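Local coordinates for protein GH26A (Muricauda sp. MAR_2010_75, PDB 6Q75) that is a family 26 glycoside hydrolase that probably cleaves beta-linked polysaccharides such as mannans, at residues E101-T106 against I322-I327; W109-P114 against F183-K188; N213-W218 against Y243-A248; G279-P284 against T305-E310. All blocks are in the same frame, centred on the assembly; numbering follows the deposited sequence.

Interaction 1 of 4, residues E101-T106 against I322-I327; sequences EGAIVT and ITKDEI
K324 lies along the backbone of E101, G102 and A103 and reaches the carbonyl of E101 with its amine. Its CB points toward that backbone, and CG stands anti to the backbone N (chi1 -176°), which sends the chain straight across. CG rests 3.6 Å from G102 O. CD comes next, 3.7 Å from A103 N and close to the methyl of A103. The chain then bends at its last two torsions and turns CE and NZ onto E101 O. NZ donates to E101 O at 3.0 Å, tilted about 31° from the carbonyl plane. The carboxylate of E101 is not the partner. It forms a salt bridge with K98 instead.

G102 follows helix 88-100 and completes a Schellman motif at its C-terminal end. At its positive phi a CB would be jammed against E101 O, so glycine fits here. A water donates to both G102 O and K324 O, so a second polar link runs beside the first. On the apolar side, I327 CD1 lies 3.5 Å from G102 O and 4.1 Å from I104 CD1. Y38 of helix 30-40 also touches I327.

The contact ties the start of strand 104-108 in the barrel to the 3-10 turn after strand 321-322. Were K324 shortened to an alanine, E101 O would probably lose this donor and the backbone its methylene cover. The lysine works through its methylenes as well as its amine, whose charge probably favours a carbonyl at a helix C-terminal end.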
loop_
_atom_site.group_PDB
_atom_site.type_symbol
_atom_site.label_atom_id
_atom_site.label_comp_id
_atom_site.label_asym_id
_atom_site.label_seq_id
_atom_site.Cartn_x
_atom_site.Cartn_y
_atom_site.Cartn_z
ATOM N N GLU A 101 -5.984 4.565 18.753
ATOM C CA GLU A 101 -4.735 4.734 19.482
ATOM C C GLU A 101 -3.850 5.826 18.899
ATOM O O GLU A 101 -2.821 6.143 19.501
ATOM C CB GLU A 101 -3.997 3.387 19.538
ATOM C CG GLU A 101 -4.683 2.444 20.527
ATOM C CD GLU A 101 -4.479 0.971 20.199
ATOM O OE1 GLU A 101 -3.566 0.668 19.408
ATOM O OE2 GLU A 101 -5.265 0.127 20.700
ATOM N N GLY A 102 -4.194 6.379 17.738
ATOM C CA GLY A 102 -3.422 7.447 17.141
ATOM C C GLY A 102 -2.548 7.062 15.973
ATOM O O GLY A 102 -1.759 7.897 15.519
ATOM N N ALA A 103 -2.654 5.823 15.478
ATOM C CA ALA A 103 -1.859 5.376 14.346
ATOM C C ALA A 103 -2.501 5.794 13.026
ATOM O O ALA A 103 -3.709 6.053 12.935
ATOM C CB ALA A 103 -1.708 3.851 14.358
ATOM N N ILE A 104 -1.673 5.870 11.998
ATOM C CA ILE A 104 -2.135 6.093 10.628
ATOM C C ILE A 104 -2.272 4.726 9.971
ATOM O O ILE A 104 -1.378 3.888 10.099
ATOM C CB ILE A 104 -1.165 7.010 9.862
ATOM C CG1 ILE A 104 -1.168 8.425 10.477
ATOM C CG2 ILE A 104 -1.514 7.087 8.388
ATOM C CD1 ILE A 104 0.025 9.278 10.045
ATOM N N VAL A 105 -3.413 4.467 9.310
ATOM C CA VAL A 105 -3.753 3.114 8.857
ATOM C C VAL A 105 -3.463 2.970 7.371
ATOM O O VAL A 105 -3.917 3.786 6.561
ATOM C CB VAL A 105 -5.235 2.795 9.128
ATOM C CG1 VAL A 105 -5.666 1.498 8.369
ATOM C CG2 VAL A 105 -5.497 2.700 10.599
ATOM N N THR A 106 -2.752 1.897 6.992
ATOM C CA THR A 106 -2.611 1.547 5.583
ATOM C C THR A 106 -3.064 0.105 5.359
ATOM O O THR A 106 -2.845 -0.766 6.203
ATOM C CB THR A 106 -1.155 1.760 5.059
ATOM O OG1 THR A 106 -1.124 1.483 3.652
ATOM C CG2 THR A 106 -0.112 0.887 5.792
ATOM N N ILE A 322 9.319 10.032 12.381
ATOM C CA ILE A 322 8.158 10.314 13.211
ATOM C C ILE A 322 7.546 8.987 13.644
ATOM O O ILE A 322 7.187 8.152 12.799
ATOM C CB ILE A 322 7.129 11.160 12.446
ATOM C CG1 ILE A 322 7.759 12.511 12.071
ATOM C CG2 ILE A 322 5.814 11.288 13.245
ATOM C CD1 ILE A 322 6.961 13.298 11.054
ATOM N N THR A 323 7.423 8.796 14.949
ATOM C CA THR A 323 6.703 7.659 15.495
ATOM C C THR A 323 5.340 8.111 16.031
ATOM O O THR A 323 4.985 9.303 16.013
ATOM C CB THR A 323 7.562 6.950 16.542
ATOM O OG1 THR A 323 7.974 7.888 17.537
ATOM C CG2 THR A 323 8.803 6.362 15.878
ATOM N N LYS A 324 4.541 7.139 16.481
ATOM C CA LYS A 324 3.129 7.436 16.757
ATOM C C LYS A 324 2.990 8.575 17.754
ATOM O O LYS A 324 2.156 9.468 17.569
ATOM C CB LYS A 324 2.395 6.192 17.259
ATOM C CG LYS A 324 0.880 6.418 17.481
ATOM C CD LYS A 324 0.153 5.126 17.824
ATOM C CE LYS A 324 0.529 4.608 19.200
ATOM N NZ LYS A 324 -0.092 5.330 20.311
ATOM N N ASP A 325 3.812 8.566 18.806
ATOM C CA ASP A 325 3.756 9.575 19.856
ATOM C C ASP A 325 4.085 10.974 19.349
ATOM O O ASP A 325 3.811 11.950 20.052
ATOM C CB ASP A 325 4.748 9.183 20.961
ATOM C CG ASP A 325 6.186 8.999 20.430
ATOM O OD1 ASP A 325 6.472 8.006 19.720
ATOM O OD2 ASP A 325 7.049 9.852 20.743
ATOM N N GLU A 326 4.631 11.094 18.144
ATOM C CA GLU A 326 5.076 12.366 17.598
ATOM C C GLU A 326 4.163 12.933 16.529
ATOM O O GLU A 326 4.473 13.998 15.987
ATOM C CB GLU A 326 6.468 12.239 16.980
ATOM C CG GLU A 326 7.531 11.704 17.860
ATOM C CD GLU A 326 8.838 11.682 17.116
ATOM O OE1 GLU A 326 9.505 12.742 17.078
ATOM O OE2 GLU A 326 9.177 10.642 16.538
ATOM N N ILE A 327 3.088 12.240 16.164
ATOM C CA ILE A 327 2.205 12.764 15.131
ATOM C C ILE A 327 1.456 13.955 15.702
ATOM O O ILE A 327 0.787 13.845 16.736
ATOM C CB ILE A 327 1.218 11.695 14.648
ATOM C CG1 ILE A 327 1.953 10.516 14.036
ATOM C CG2 ILE A 327 0.234 12.316 13.618
ATOM C CD1 ILE A 327 1.085 9.215 14.009
HETATM O O HOH W 1 -0.722 9.804 17.234
#

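Interaction 2 of 4, residues W109-P114 against F183-K188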
loop_
_atom_site.group_PDB
_atom_site.type_symbol
_atom_site.label_atom_id
_atom_site.label_comp_id
_atom_site.label_asym_id
_atom_site.label_seq_id
_atom_site.Cartn_x
_atom_site.Cartn_y
_atom_site.Cartn_z
ATOM N N TRP A 109 -4.038 -5.484 -0.445
ATOM C CA TRP A 109 -4.997 -6.510 -0.847
ATOM C C TRP A 109 -4.380 -7.496 -1.825
ATOM O O TRP A 109 -4.616 -7.402 -3.036
ATOM C CB TRP A 109 -6.237 -5.852 -1.452
ATOM C CG TRP A 109 -7.377 -6.804 -1.805
ATOM C CD1 TRP A 109 -7.681 -7.999 -1.202
ATOM C CD2 TRP A 109 -8.315 -6.648 -2.881
ATOM N NE1 TRP A 109 -8.797 -8.572 -1.815
ATOM C CE2 TRP A 109 -9.179 -7.770 -2.858
ATOM C CE3 TRP A 109 -8.516 -5.656 -3.848
ATOM C CZ2 TRP A 109 -10.252 -7.927 -3.775
ATOM C CZ3 TRP A 109 -9.564 -5.823 -4.766
ATOM C CH2 TRP A 109 -10.406 -6.955 -4.720
ATOM N N HIS A 110 -3.568 -8.429 -1.339
ATOM C CA HIS A 110 -3.299 -9.602 -2.165
ATOM C C HIS A 110 -4.626 -10.313 -2.434
ATOM O O HIS A 110 -5.468 -10.468 -1.540
ATOM C CB HIS A 110 -2.345 -10.568 -1.491
ATOM C CG HIS A 110 -0.928 -10.091 -1.436
ATOM N ND1 HIS A 110 -0.356 -9.602 -0.281
ATOM C CD2 HIS A 110 0.041 -10.055 -2.385
ATOM C CE1 HIS A 110 0.911 -9.292 -0.518
ATOM N NE2 HIS A 110 1.179 -9.566 -1.785
ATOM N N VAL A 111 -4.804 -10.735 -3.676
ATOM C CA VAL A 111 -6.042 -11.366 -4.108
ATOM C C VAL A 111 -5.733 -12.304 -5.269
ATOM O O VAL A 111 -4.842 -12.042 -6.085
ATOM C CB VAL A 111 -7.066 -10.271 -4.465
ATOM C CG1 VAL A 111 -6.591 -9.456 -5.669
ATOM C CG2 VAL A 111 -8.457 -10.896 -4.693
ATOM N N GLY A 112 -6.471 -13.413 -5.343
ATOM C CA GLY A 112 -6.361 -14.311 -6.475
ATOM C C GLY A 112 -7.105 -13.755 -7.684
ATOM O O GLY A 112 -7.574 -12.617 -7.699
ATOM N N GLN A 113 -7.224 -14.590 -8.708
ATOM C CA GLN A 113 -7.795 -14.166 -9.981
ATOM C C GLN A 113 -9.308 -14.206 -9.940
ATOM O O GLN A 113 -9.887 -14.953 -9.152
ATOM C CB GLN A 113 -7.316 -15.082 -11.099
ATOM C CG GLN A 113 -5.803 -15.030 -11.239
ATOM C CD GLN A 113 -5.312 -15.938 -12.311
ATOM O OE1 GLN A 113 -5.953 -16.088 -13.356
ATOM N NE2 GLN A 113 -4.187 -16.590 -12.056
ATOM N N PRO A 114 -9.974 -13.415 -10.793
ATOM C CA PRO A 114 -11.440 -13.511 -10.862
ATOM C C PRO A 114 -11.948 -14.910 -11.115
ATOM O O PRO A 114 -13.076 -15.232 -10.703
ATOM C CB PRO A 114 -11.801 -12.570 -12.019
ATOM C CG PRO A 114 -10.744 -11.503 -11.966
ATOM C CD PRO A 114 -9.467 -12.284 -11.593
ATOM N N PHE A 183 2.970 -11.166 -10.027
ATOM C CA PHE A 183 1.544 -11.243 -9.712
ATOM C C PHE A 183 0.715 -11.334 -10.987
ATOM O O PHE A 183 1.125 -10.875 -12.052
ATOM C CB PHE A 183 1.113 -10.008 -8.909
ATOM C CG PHE A 183 1.668 -9.951 -7.504
ATOM C CD1 PHE A 183 1.602 -11.051 -6.664
ATOM C CD2 PHE A 183 2.249 -8.781 -7.022
ATOM C CE1 PHE A 183 2.094 -10.982 -5.364
ATOM C CE2 PHE A 183 2.764 -8.717 -5.743
ATOM C CZ PHE A 183 2.678 -9.806 -4.905
ATOM N N TRP A 184 -0.506 -11.892 -10.864
ATOM C CA TRP A 184 -1.324 -12.042 -12.063
ATOM C C TRP A 184 -1.688 -10.696 -12.678
ATOM O O TRP A 184 -1.925 -10.614 -13.885
ATOM C CB TRP A 184 -2.593 -12.857 -11.768
ATOM C CG TRP A 184 -3.576 -12.247 -10.804
ATOM C CD1 TRP A 184 -3.718 -12.547 -9.483
ATOM C CD2 TRP A 184 -4.611 -11.298 -11.115
ATOM N NE1 TRP A 184 -4.758 -11.812 -8.938
ATOM C CE2 TRP A 184 -5.322 -11.047 -9.924
ATOM C CE3 TRP A 184 -4.985 -10.623 -12.280
ATOM C CZ2 TRP A 184 -6.389 -10.131 -9.857
ATOM C CZ3 TRP A 184 -6.052 -9.723 -12.216
ATOM C CH2 TRP A 184 -6.735 -9.486 -11.007
ATOM N N TRP A 185 -1.756 -9.640 -11.880
ATOM C CA TRP A 185 -2.046 -8.310 -12.401
ATOM C C TRP A 185 -0.789 -7.572 -12.865
ATOM O O TRP A 185 -0.871 -6.393 -13.239
ATOM C CB TRP A 185 -2.778 -7.485 -11.337
ATOM C CG TRP A 185 -1.970 -7.271 -10.087
ATOM C CD1 TRP A 185 -1.030 -6.292 -9.868
ATOM C CD2 TRP A 185 -2.068 -8.010 -8.874
ATOM N NE1 TRP A 185 -0.509 -6.408 -8.597
ATOM C CE2 TRP A 185 -1.128 -7.449 -7.963
ATOM C CE3 TRP A 185 -2.821 -9.122 -8.476
ATOM C CZ2 TRP A 185 -0.952 -7.947 -6.684
ATOM C CZ3 TRP A 185 -2.651 -9.622 -7.204
ATOM C CH2 TRP A 185 -1.707 -9.037 -6.316
ATOM N N GLY A 186 0.365 -8.237 -12.840
ATOM C CA GLY A 186 1.623 -7.585 -13.141
ATOM C C GLY A 186 1.986 -7.605 -14.610
ATOM O O GLY A 186 1.533 -8.457 -15.383
ATOM N N ASN A 187 2.821 -6.632 -14.982
ATOM C CA ASN A 187 3.331 -6.481 -16.345
ATOM C C ASN A 187 2.224 -6.522 -17.402
ATOM O O ASN A 187 2.338 -7.201 -18.417
ATOM C CB ASN A 187 4.373 -7.558 -16.653
ATOM C CG ASN A 187 5.121 -7.283 -17.938
ATOM O OD1 ASN A 187 5.295 -6.136 -18.325
ATOM N ND2 ASN A 187 5.560 -8.338 -18.609
ATOM N N LYS A 188 1.148 -5.758 -17.177
ATOM C CA LYS A 188 0.060 -5.612 -18.141
ATOM C C LYS A 188 0.196 -4.227 -18.764
ATOM O O LYS A 188 -0.256 -3.232 -18.200
ATOM C CB LYS A 188 -1.279 -5.805 -17.468
ATOM C CG LYS A 188 -1.416 -7.172 -16.805
ATOM C CD LYS A 188 -1.529 -8.307 -17.853
ATOM C CE LYS A 188 -1.686 -9.676 -17.159
ATOM N NZ LYS A 188 -0.474 -10.157 -16.448
#
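W184 drives its indole against the backbone of V111 and G112, where two loops of a (beta/alpha)8 barrel meet after strands 104-108 and 170-173. NE1 donates to V111 O at 2.9 Å. The acceptor lies nearly in the indole plane, although the donor sits above the carbonyl plane. Q113 CG covers one face, 3.7 Å from the centroid of the five-membered ring. P114 CD covers the six-membered ring on the same face. Both are CH-pi contacts. The opposite face takes W185 CE3. W184 CG stands between its backbone N and carbonyl carbon (chi1 64°), a crowded position that turns the indole across to the other loop.

W185 brings the edge of its ring to V111 O, with CZ3 3.5 Å away. H110 meets F183 obliquely, their planes 63° apart.

Further out, a type I turn from F183 to G186 sets the three aromatic residues. K188 NZ ties this turn together by donating to W184 O and G186 O. D78 binds H110 ND1, E129 O receives Q113 NE2, and H176 O receives W185 NE1. W135 and M138 of helix 132-138 touch W184. A Tris molecule lies about 3 Å from the H110 side chain and glycerol about 4 Å, consistent with a pocket at this end of the barrel. F183 CZ meets the H110 ring at its edge, 3.5 Å from NE2.

Interaction 3 of 4, residues N213-W218 against Y243-A248; sequences NLIWVW and YVDILA
D245 reaches the backbone of W216 with its carboxylate. CG lies anti to the carbonyl carbon (chi1 -73°), and rotation of the carboxylate then brings OD2 to W216 N. That bond is 2.8 Å long, almost straight at 175°, and uses the anti lone pair of OD2. The same oxygen sits at the edge of the W216 indole. W216 O accepts from D245 N and I246 N. Side chain and backbone thus hold both the N-H and the carbonyl of W216 from the same segment. A leucine in place of D245 would probably leave W216 N and V24 N without their carboxylate acceptors.

The segments belong to neighbouring parallel strands of the (beta/alpha)8 barrel, 214-221 and 246-251, with D245 just ahead of the second. The ladder adds W218 N to I246 O and A248 N to W218 O.

V217 and I246 share one face of the sheet. V217 CG1 meets A248 CB at 3.7 Å, while CG2 lies against I246 CB. On the face of W218 and L247, W218 extends with CG anti to the backbone N (chi1 179°). Its CB packs 3.6 Å from V244 CG1, and CE3 meets L247 CD2 at 4.0 Å.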
loop_
_atom_site.group_PDB
_atom_site.type_symbol
_atom_site.label_atom_id
_atom_site.label_comp_id
_atom_site.label_asym_id
_atom_site.label_seq_id
_atom_site.Cartn_x
_atom_site.Cartn_y
_atom_site.Cartn_z
ATOM N N ASN A 213 -13.219 7.818 1.969
ATOM C CA ASN A 213 -12.191 7.828 2.995
ATOM C C ASN A 213 -10.881 7.211 2.523
ATOM O O ASN A 213 -9.995 6.972 3.351
ATOM C CB ASN A 213 -12.686 7.099 4.240
ATOM C CG ASN A 213 -12.955 5.640 3.960
ATOM O OD1 ASN A 213 -13.436 5.290 2.868
ATOM N ND2 ASN A 213 -12.637 4.772 4.923
ATOM N N LEU A 214 -10.730 6.940 1.230
ATOM C CA LEU A 214 -9.516 6.314 0.715
ATOM C C LEU A 214 -8.547 7.351 0.161
ATOM O O LEU A 214 -8.953 8.320 -0.487
ATOM C CB LEU A 214 -9.847 5.299 -0.376
ATOM C CG LEU A 214 -10.979 4.317 -0.038
ATOM C CD1 LEU A 214 -11.271 3.391 -1.208
ATOM C CD2 LEU A 214 -10.594 3.503 1.187
ATOM N N ILE A 215 -7.269 7.192 0.511
ATOM C CA ILE A 215 -6.162 7.869 -0.150
ATOM C C ILE A 215 -5.544 6.852 -1.094
ATOM O O ILE A 215 -5.109 5.779 -0.654
ATOM C CB ILE A 215 -5.133 8.383 0.874
ATOM C CG1 ILE A 215 -5.725 9.573 1.650
ATOM C CG2 ILE A 215 -3.832 8.806 0.191
ATOM C CD1 ILE A 215 -4.971 9.883 2.924
ATOM N N TRP A 216 -5.493 7.164 -2.386
ATOM C CA TRP A 216 -5.134 6.147 -3.369
ATOM C C TRP A 216 -3.627 6.102 -3.545
ATOM O O TRP A 216 -3.027 7.029 -4.101
ATOM C CB TRP A 216 -5.837 6.388 -4.702
ATOM C CG TRP A 216 -7.292 5.995 -4.591
ATOM C CD1 TRP A 216 -8.289 6.678 -3.951
ATOM C CD2 TRP A 216 -7.874 4.761 -5.039
ATOM N NE1 TRP A 216 -9.469 5.967 -4.024
ATOM C CE2 TRP A 216 -9.235 4.787 -4.683
ATOM C CE3 TRP A 216 -7.386 3.659 -5.741
ATOM C CZ2 TRP A 216 -10.102 3.739 -4.981
ATOM C CZ3 TRP A 216 -8.246 2.624 -6.042
ATOM C CH2 TRP A 216 -9.604 2.683 -5.676
ATOM N N VAL A 217 -3.022 4.999 -3.108
ATOM C CA VAL A 217 -1.570 4.856 -3.148
ATOM C C VAL A 217 -1.256 3.891 -4.274
ATOM O O VAL A 217 -1.588 2.700 -4.193
ATOM C CB VAL A 217 -0.987 4.351 -1.826
ATOM C CG1 VAL A 217 0.580 4.303 -1.933
ATOM C CG2 VAL A 217 -1.432 5.246 -0.657
ATOM N N TRP A 218 -0.595 4.405 -5.314
ATOM C CA TRP A 218 -0.125 3.603 -6.434
ATOM C C TRP A 218 1.262 3.105 -6.054
ATOM O O TRP A 218 2.191 3.901 -5.974
ATOM C CB TRP A 218 -0.099 4.464 -7.697
ATOM C CG TRP A 218 0.383 3.790 -8.968
ATOM C CD1 TRP A 218 -0.378 3.106 -9.896
ATOM C CD2 TRP A 218 1.713 3.811 -9.481
ATOM N NE1 TRP A 218 0.413 2.692 -10.945
ATOM C CE2 TRP A 218 1.702 3.106 -10.710
ATOM C CE3 TRP A 218 2.925 4.348 -9.015
ATOM C CZ2 TRP A 218 2.850 2.922 -11.471
ATOM C CZ3 TRP A 218 4.069 4.158 -9.783
ATOM C CH2 TRP A 218 4.022 3.463 -10.992
ATOM N N TYR A 243 -6.180 9.716 -10.824
ATOM C CA TYR A 243 -6.562 8.500 -10.120
ATOM C C TYR A 243 -5.609 8.119 -9.002
ATOM O O TYR A 243 -5.760 7.028 -8.432
ATOM C CB TYR A 243 -6.633 7.319 -11.098
ATOM C CG TYR A 243 -7.691 7.532 -12.153
ATOM C CD1 TYR A 243 -9.026 7.416 -11.837
ATOM C CD2 TYR A 243 -7.346 7.837 -13.461
ATOM C CE1 TYR A 243 -10.008 7.619 -12.795
ATOM C CE2 TYR A 243 -8.323 8.034 -14.423
ATOM C CZ TYR A 243 -9.646 7.925 -14.085
ATOM O OH TYR A 243 -10.632 8.127 -15.033
ATOM N N VAL A 244 -4.624 8.956 -8.683
ATOM C CA VAL A 244 -3.578 8.578 -7.727
ATOM C C VAL A 244 -3.322 9.760 -6.792
ATOM O O VAL A 244 -3.145 10.887 -7.261
ATOM C CB VAL A 244 -2.273 8.173 -8.447
ATOM C CG1 VAL A 244 -1.161 7.900 -7.419
ATOM C CG2 VAL A 244 -2.483 6.955 -9.373
ATOM N N ASP A 245 -3.295 9.508 -5.469
ATOM C CA ASP A 245 -2.940 10.522 -4.472
ATOM C C ASP A 245 -1.455 10.492 -4.121
ATOM O O ASP A 245 -0.834 11.546 -3.951
ATOM C CB ASP A 245 -3.736 10.305 -3.177
ATOM C CG ASP A 245 -5.219 10.686 -3.308
ATOM O OD1 ASP A 245 -5.537 11.857 -3.657
ATOM O OD2 ASP A 245 -6.067 9.796 -3.064
ATOM N N ILE A 246 -0.896 9.302 -3.969
ATOM C CA ILE A 246 0.471 9.127 -3.472
ATOM C C ILE A 246 1.118 8.040 -4.311
ATOM O O ILE A 246 0.469 7.039 -4.631
ATOM C CB ILE A 246 0.451 8.746 -1.980
ATOM C CG1 ILE A 246 -0.195 9.862 -1.159
ATOM C CG2 ILE A 246 1.897 8.450 -1.462
ATOM C CD1 ILE A 246 0.008 9.719 0.300
ATOM N N LEU A 247 2.407 8.205 -4.651
ATOM C CA LEU A 247 3.149 7.155 -5.346
ATOM C C LEU A 247 4.116 6.480 -4.386
ATOM O O LEU A 247 4.681 7.117 -3.501
ATOM C CB LEU A 247 3.913 7.686 -6.577
ATOM C CG LEU A 247 3.072 8.207 -7.756
ATOM C CD1 LEU A 247 2.423 9.546 -7.468
ATOM C CD2 LEU A 247 3.899 8.258 -9.066
ATOM N N ALA A 248 4.228 5.166 -4.495
ATOM C CA ALA A 248 5.053 4.439 -3.555
ATOM C C ALA A 248 5.801 3.352 -4.298
ATOM O O ALA A 248 5.433 2.949 -5.404
ATOM C CB ALA A 248 4.223 3.809 -2.430
HETATM O O HOH W 2 -8.497 10.296 -2.641
#

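Interaction 4 of 4, residues G279-P284 against T305-E310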
loop_
_atom_site.group_PDB
_atom_site.type_symbol
_atom_site.label_atom_id
_atom_site.label_comp_id
_atom_site.label_asym_id
_atom_site.label_seq_id
_atom_site.Cartn_x
_atom_site.Cartn_y
_atom_site.Cartn_z
ATOM N N GLY A 279 12.506 -3.891 3.491
ATOM C CA GLY A 279 13.037 -4.926 4.355
ATOM C C GLY A 279 14.101 -4.289 5.233
ATOM O O GLY A 279 13.797 -3.820 6.328
ATOM N N GLN A 280 15.334 -4.250 4.745
ATOM C CA GLN A 280 16.366 -3.437 5.377
ATOM C C GLN A 280 15.924 -1.978 5.436
ATOM O O GLN A 280 15.502 -1.408 4.429
ATOM C CB GLN A 280 17.673 -3.522 4.578
ATOM C CG GLN A 280 18.257 -4.910 4.492
ATOM C CD GLN A 280 19.601 -4.901 3.777
ATOM O OE1 GLN A 280 20.245 -3.846 3.674
ATOM N NE2 GLN A 280 20.024 -6.068 3.273
ATOM N N LEU A 281 16.019 -1.383 6.621
ATOM C CA LEU A 281 15.561 -0.008 6.806
ATOM C C LEU A 281 16.453 0.972 6.043
ATOM O O LEU A 281 17.636 0.690 5.822
ATOM C CB LEU A 281 15.563 0.348 8.287
ATOM C CG LEU A 281 14.396 -0.233 9.080
ATOM C CD1 LEU A 281 14.708 -0.204 10.569
ATOM C CD2 LEU A 281 13.166 0.603 8.788
ATOM N N PRO A 282 15.926 2.140 5.662
ATOM C CA PRO A 282 16.785 3.197 5.095
ATOM C C PRO A 282 17.626 3.852 6.183
ATOM O O PRO A 282 17.090 4.382 7.161
ATOM C CB PRO A 282 15.784 4.189 4.493
ATOM C CG PRO A 282 14.497 3.964 5.269
ATOM C CD PRO A 282 14.483 2.491 5.643
ATOM N N ARG A 283 18.948 3.827 6.005
ATOM C CA ARG A 283 19.823 4.485 6.951
ATOM C C ARG A 283 19.679 6.000 6.848
ATOM O O ARG A 283 19.319 6.531 5.795
ATOM C CB ARG A 283 21.279 4.110 6.689
ATOM C CG ARG A 283 21.536 2.631 6.526
ATOM C CD ARG A 283 22.997 2.343 6.751
ATOM N NE ARG A 283 23.427 2.883 8.039
ATOM C CZ ARG A 283 24.669 2.816 8.508
ATOM N NH1 ARG A 283 24.960 3.335 9.694
ATOM N NH2 ARG A 283 25.619 2.234 7.788
ATOM N N PRO A 284 20.031 6.722 7.916
ATOM C CA PRO A 284 19.997 8.197 7.861
ATOM C C PRO A 284 20.670 8.801 6.634
ATOM O O PRO A 284 20.128 9.756 6.073
ATOM C CB PRO A 284 20.720 8.588 9.161
ATOM C CG PRO A 284 20.329 7.477 10.107
ATOM C CD PRO A 284 20.343 6.222 9.271
ATOM N N THR A 305 14.664 -9.916 10.860
ATOM C CA THR A 305 15.585 -10.700 10.042
ATOM C C THR A 305 16.429 -9.849 9.101
ATOM O O THR A 305 17.481 -10.314 8.646
ATOM C CB THR A 305 14.813 -11.748 9.235
ATOM O OG1 THR A 305 13.946 -11.078 8.327
ATOM C CG2 THR A 305 13.978 -12.624 10.155
ATOM N N ALA A 306 16.000 -8.629 8.783
ATOM C CA ALA A 306 16.715 -7.783 7.840
ATOM C C ALA A 306 17.308 -6.551 8.501
ATOM O O ALA A 306 17.820 -5.673 7.798
ATOM C CB ALA A 306 15.785 -7.340 6.701
ATOM N N ASN A 307 17.221 -6.452 9.824
ATOM C CA ASN A 307 17.660 -5.264 10.544
ATOM C C ASN A 307 18.190 -5.700 11.895
ATOM O O ASN A 307 17.487 -6.390 12.636
ATOM C CB ASN A 307 16.484 -4.291 10.753
ATOM C CG ASN A 307 15.934 -3.748 9.461
ATOM O OD1 ASN A 307 16.507 -2.816 8.833
ATOM N ND2 ASN A 307 14.825 -4.317 9.034
ATOM N N SER A 308 19.398 -5.262 12.245
ATOM C CA SER A 308 19.831 -5.457 13.604
ATOM C C SER A 308 19.013 -4.550 14.520
ATOM O O SER A 308 18.494 -3.514 14.082
ATOM C CB SER A 308 21.321 -5.134 13.737
ATOM O OG SER A 308 21.478 -3.738 13.602
ATOM N N PRO A 309 18.883 -4.910 15.805
ATOM C CA PRO A 309 18.200 -3.992 16.742
ATOM C C PRO A 309 18.827 -2.613 16.765
ATOM O O PRO A 309 18.126 -1.609 16.903
ATOM C CB PRO A 309 18.356 -4.687 18.107
ATOM C CG PRO A 309 18.626 -6.134 17.785
ATOM C CD PRO A 309 19.354 -6.144 16.467
ATOM N N GLU A 310 20.156 -2.544 16.641
ATOM C CA GLU A 310 20.830 -1.251 16.603
ATOM C C GLU A 310 20.380 -0.417 15.409
ATOM O O GLU A 310 20.237 0.805 15.523
ATOM C CB GLU A 310 22.343 -1.467 16.577
ATOM C CG GLU A 310 22.892 -2.100 17.851
ATOM C CD GLU A 310 22.640 -3.614 17.982
ATOM O OE1 GLU A 310 22.348 -4.296 16.969
ATOM O OE2 GLU A 310 22.787 -4.132 19.118
#
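N307 OD1 accepts from L281 N in the shortest polar bond of this contact, 2.7 Å. The donor lies in the plane of the amide carbonyl, on a lone pair. The other end of the same amide is used as well: ND2 donates to G279 O at 2.9 Å, with an angle of 166° at the hydrogen. G279 O lies near the amide plane, while ND2 stands above the plane of the G279 carbonyl. One asparagine thus bridges two backbone groups on either side of Q280. This fixes which way its amide faces. ND2 also donates to W302 O, so both ends are held. CG of N307 lies anti to its carbonyl carbon (chi1 -64°), and this turn presents the amide to the loop.

L281 crosses the amide at about a right angle, with CG 3.3 Å from N307 OD1. Beside it, A306 CB presses on the G279-Q280 peptide and lies 3.7 Å from Q280 N. Q280 CG comes 3.4 Å from A306 O.

The contact joins two loops of the barrel. The first runs from strand 273-278 to helix 284-289, and R283 is the N-cap of that helix. The second links helix 302-305 to helix 309-316, with S308 as N-cap. L281 packs beside them, touching V312 and V315 of helix 309-316 and F296 and V298 of strand 293-299.

How the interactions relate
Interaction 3 lies nearest the centre of the chain and is the one made by paired strands, held by a backbone ladder and one aspartate. Interactions 1 and 3 reach the same sheet, with centres about 19 Å apart, but interaction 1 is partly exposed and uses a lysine, a water and two isoleucines. Interaction 2 is buried and largely aromatic. It adjoins interaction 1 in sequence, yet their centres are about 30 Å apart, on opposite sides of the chain's centre. Interaction 4 lies farthest out, about 20 Å from the centre, and rests on one asparagine amide. Interactions 2, 3 and 4 all fall within the chain loop that interaction 1 closes.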